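Local coordinates for protein fatty acid synthase 1, isoform A (Drosophila melanogaster, PDB 6FN6) that probably carries out de novo synthesis of long-chain saturated fatty acids with NADPH, this piece holding its dehydratase, enoylreductase and ketoreductase domains, at residues G708-I713 and G780-L785. Residues are numbered along the deposited sequence; the frame is centred on the assembly and turned at random.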
ATOM      1  N   GLY A 708     -26.526   4.240 -12.314  1.00 74.81           N
ATOM      2  CA  GLY A 708     -27.035   3.718 -11.059  1.00 77.33           C
ATOM      3  C   GLY A 708     -25.958   3.467 -10.020  1.00 76.47           C
ATOM      4  O   GLY A 708     -26.262   3.233  -8.850  1.00 78.34           O
ATOM      5  N   GLU A 709     -24.697   3.512 -10.442  1.00 71.47           N
ATOM      6  CA  GLU A 709     -23.581   3.302  -9.528  1.00 64.48           C
ATOM      7  C   GLU A 709     -23.372   4.521  -8.639  1.00 61.48           C
ATOM      8  O   GLU A 709     -23.904   5.599  -8.914  1.00 59.11           O
ATOM      9  CB  GLU A 709     -22.295   2.998 -10.300  1.00 60.65           C
ATOM     10  CG  GLU A 709     -22.286   1.644 -10.990  1.00 60.12           C
ATOM     11  CD  GLU A 709     -20.926   1.286 -11.563  1.00 57.05           C
ATOM     12  OE1 GLU A 709     -20.255   2.181 -12.120  1.00 55.88           O
ATOM     13  OE2 GLU A 709     -20.526   0.107 -11.458  1.00 56.11           O
ATOM     14  N   LYS A 710     -22.604   4.336  -7.568  1.00 66.33           N
ATOM     15  CA  LYS A 710     -22.263   5.421  -6.656  1.00 66.17           C
ATOM     16  C   LYS A 710     -20.812   5.844  -6.867  1.00 57.73           C
ATOM     17  O   LYS A 710     -19.916   5.000  -6.888  1.00 56.94           O
ATOM     18  CB  LYS A 710     -22.475   4.998  -5.200  1.00 71.26           C
ATOM     19  CG  LYS A 710     -23.865   4.468  -4.879  1.00 76.87           C
ATOM     20  CD  LYS A 710     -23.907   3.877  -3.475  1.00 79.01           C
ATOM     21  CE  LYS A 710     -25.292   3.373  -3.113  1.00 85.09           C
ATOM     22  NZ  LYS A 710     -25.291   2.654  -1.808  1.00 89.00           N
ATOM     23  N   ILE A 711     -20.577   7.142  -7.024  1.00 52.56           N
ATOM     24  CA  ILE A 711     -19.214   7.637  -7.201  1.00 50.83           C
ATOM     25  C   ILE A 711     -18.899   8.759  -6.217  1.00 50.33           C
ATOM     26  O   ILE A 711     -19.714   9.653  -5.988  1.00 51.43           O
ATOM     27  CB  ILE A 711     -18.979   8.112  -8.647  1.00 50.83           C
ATOM     28  CG1 ILE A 711     -17.503   8.464  -8.849  1.00 49.01           C
ATOM     29  CG2 ILE A 711     -19.848   9.327  -8.961  1.00 52.08           C
ATOM     30  CD1 ILE A 711     -17.085   8.557 -10.305  1.00 48.84           C
ATOM     31  N   LEU A 712     -17.693   8.710  -5.661  1.00 49.14           N
ATOM     32  CA  LEU A 712     -17.210   9.749  -4.761  1.00 49.62           C
ATOM     33  C   LEU A 712     -16.256  10.667  -5.506  1.00 48.18           C
ATOM     34  O   LEU A 712     -15.136  10.273  -5.833  1.00 46.88           O
ATOM     35  CB  LEU A 712     -16.510   9.133  -3.546  1.00 49.37           C
ATOM     36  CG  LEU A 712     -15.837  10.117  -2.582  1.00 46.88           C
ATOM     37  CD1 LEU A 712     -16.851  11.083  -1.992  1.00 48.24           C
ATOM     38  CD2 LEU A 712     -15.099   9.373  -1.478  1.00 46.12           C
ATOM     39  N   ILE A 713     -16.715  11.884  -5.785  1.00 53.50           N
ATOM     40  CA  ILE A 713     -15.901  12.883  -6.471  1.00 50.02           C
ATOM     41  C   ILE A 713     -15.350  13.877  -5.459  1.00 50.14           C
ATOM     42  O   ILE A 713     -16.078  14.745  -4.971  1.00 49.70           O
ATOM     43  CB  ILE A 713     -16.700  13.638  -7.556  1.00 52.08           C
ATOM     44  CG1 ILE A 713     -17.544  12.679  -8.400  1.00 55.82           C
ATOM     45  CG2 ILE A 713     -15.763  14.461  -8.424  1.00 49.68           C
ATOM     46  CD1 ILE A 713     -16.746  11.752  -9.273  1.00 56.62           C
ATOM     47  N   GLY A 780     -20.491   1.371   0.749  1.00 58.92           N
ATOM     48  CA  GLY A 780     -19.464   2.129   0.060  1.00 53.49           C
ATOM     49  C   GLY A 780     -19.897   2.576  -1.324  1.00 53.36           C
ATOM     50  O   GLY A 780     -21.086   2.556  -1.643  1.00 56.21           O
ATOM     51  N   VAL A 781     -18.931   2.982  -2.145  1.00 50.19           N
ATOM     52  CA  VAL A 781     -19.216   3.428  -3.504  1.00 50.55           C
ATOM     53  C   VAL A 781     -18.481   2.552  -4.515  1.00 49.91           C
ATOM     54  O   VAL A 781     -17.568   1.811  -4.158  1.00 48.97           O
ATOM     55  CB  VAL A 781     -18.843   4.913  -3.687  1.00 50.01           C
ATOM     56  CG1 VAL A 781     -19.736   5.789  -2.821  1.00 51.04           C
ATOM     57  CG2 VAL A 781     -17.369   5.153  -3.360  1.00 48.30           C
ATOM     58  N   ASP A 782     -18.886   2.648  -5.780  1.00 55.19           N
ATOM     59  CA  ASP A 782     -18.309   1.831  -6.847  1.00 56.20           C
ATOM     60  C   ASP A 782     -17.065   2.459  -7.464  1.00 48.86           C
ATOM     61  O   ASP A 782     -16.209   1.754  -7.995  1.00 48.22           O
ATOM     62  CB  ASP A 782     -19.343   1.578  -7.942  1.00 62.61           C
ATOM     63  CG  ASP A 782     -20.578   0.881  -7.422  1.00 67.34           C
ATOM     64  OD1 ASP A 782     -20.474  -0.312  -7.063  1.00 67.29           O
ATOM     65  OD2 ASP A 782     -21.649   1.522  -7.374  1.00 69.63           O
ATOM     66  N   LEU A 783     -16.979   3.785  -7.420  1.00 48.49           N
ATOM     67  CA  LEU A 783     -15.806   4.480  -7.936  1.00 47.17           C
ATOM     68  C   LEU A 783     -15.420   5.636  -7.030  1.00 46.42           C
ATOM     69  O   LEU A 783     -16.272   6.256  -6.392  1.00 47.22           O
ATOM     70  CB  LEU A 783     -16.049   5.012  -9.350  1.00 47.70           C
ATOM     71  CG  LEU A 783     -16.639   4.071 -10.398  1.00 48.88           C
ATOM     72  CD1 LEU A 783     -18.090   4.435 -10.659  1.00 50.64           C
ATOM     73  CD2 LEU A 783     -15.830   4.114 -11.681  1.00 48.39           C
ATOM     74  N   VAL A 784     -14.124   5.923  -6.991  1.00 45.00           N
ATOM     75  CA  VAL A 784     -13.611   7.088  -6.291  1.00 44.31           C
ATOM     76  C   VAL A 784     -12.682   7.837  -7.231  1.00 43.39           C
ATOM     77  O   VAL A 784     -11.703   7.277  -7.727  1.00 42.52           O
ATOM     78  CB  VAL A 784     -12.882   6.696  -4.990  1.00 43.55           C
ATOM     79  CG1 VAL A 784     -12.354   7.934  -4.271  1.00 43.01           C
ATOM     80  CG2 VAL A 784     -13.806   5.902  -4.082  1.00 44.51           C
ATOM     81  N   LEU A 785     -13.001   9.102  -7.485  1.00 43.70           N
ATOM     82  CA  LEU A 785     -12.110   9.981  -8.228  1.00 42.85           C
ATOM     83  C   LEU A 785     -11.379  10.861  -7.227  1.00 42.08           C
ATOM     84  O   LEU A 785     -11.947  11.818  -6.703  1.00 42.71           O
ATOM     85  CB  LEU A 785     -12.885  10.831  -9.234  1.00 43.82           C
ATOM     86  CG  LEU A 785     -12.043  11.726 -10.148  1.00 44.43           C
ATOM     87  CD1 LEU A 785     -11.153  10.892 -11.065  1.00 43.00           C
ATOM     88  CD2 LEU A 785     -12.936  12.655 -10.957  1.00 46.36           C
TER
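The carboxylates of Glu709 and Asp782 are stacked face to face, their planes 13° apart and Glu709 OE2 4.4 Å from Asp782 OD1. Leu783 CD1 approaches Glu709 OE1 from the same side of the glutamate plane. The like charges are probably offset by Arg805, which forms a salt bridge with OE1; the backbone N of Lys706 also donates to this oxygen. On the aspartate, OD2 uses its anti lone pair to accept from Lys710 N at 3.0 Å, and the N-H...O angle of 169° shows the bond to be nearly straight. Asp782 has CG anti to its own carbonyl carbon (chi1 -59°), which swings OD2 back to the start of strand 710-713. With an alanine at Glu709, Arg805 would probably be left without this mate and the Asp782 carboxylate without its stacked cover.

Lys710 O receives two N-H groups, Asp782 N at 2.8 Å and Leu783 N at 3.2 Å, the latter in the carbonyl plane; the double acceptance coincides with the corner in the chain at Asp782. Beyond it the bonding is regular parallel pairing: Leu712 N donates to Leu783 O and Leu712 O accepts from Leu785 N, each at 2.9 Å. This is the junction between the first and fourth strands, in chain order, of the six-stranded parallel Rossmann sheet in the enoylreductase, with strands 734-739 and 804-808 flanking the pair. The glycine-rich turn after strand 710-713, before helix 719-731, is consistent with NADPH binding.

Ile711, Ile713, Leu783 and Leu785 share one sheet face, where helix 689-702 touches Ile711 and Leu785. There Ile711 CG1 lies 3.8 Å from Leu783 CB. Leu712 and Val784 run side by side on the other face, and Val781 CG2 reaches Leu712 CB at 4.1 Å while also touching Phe736.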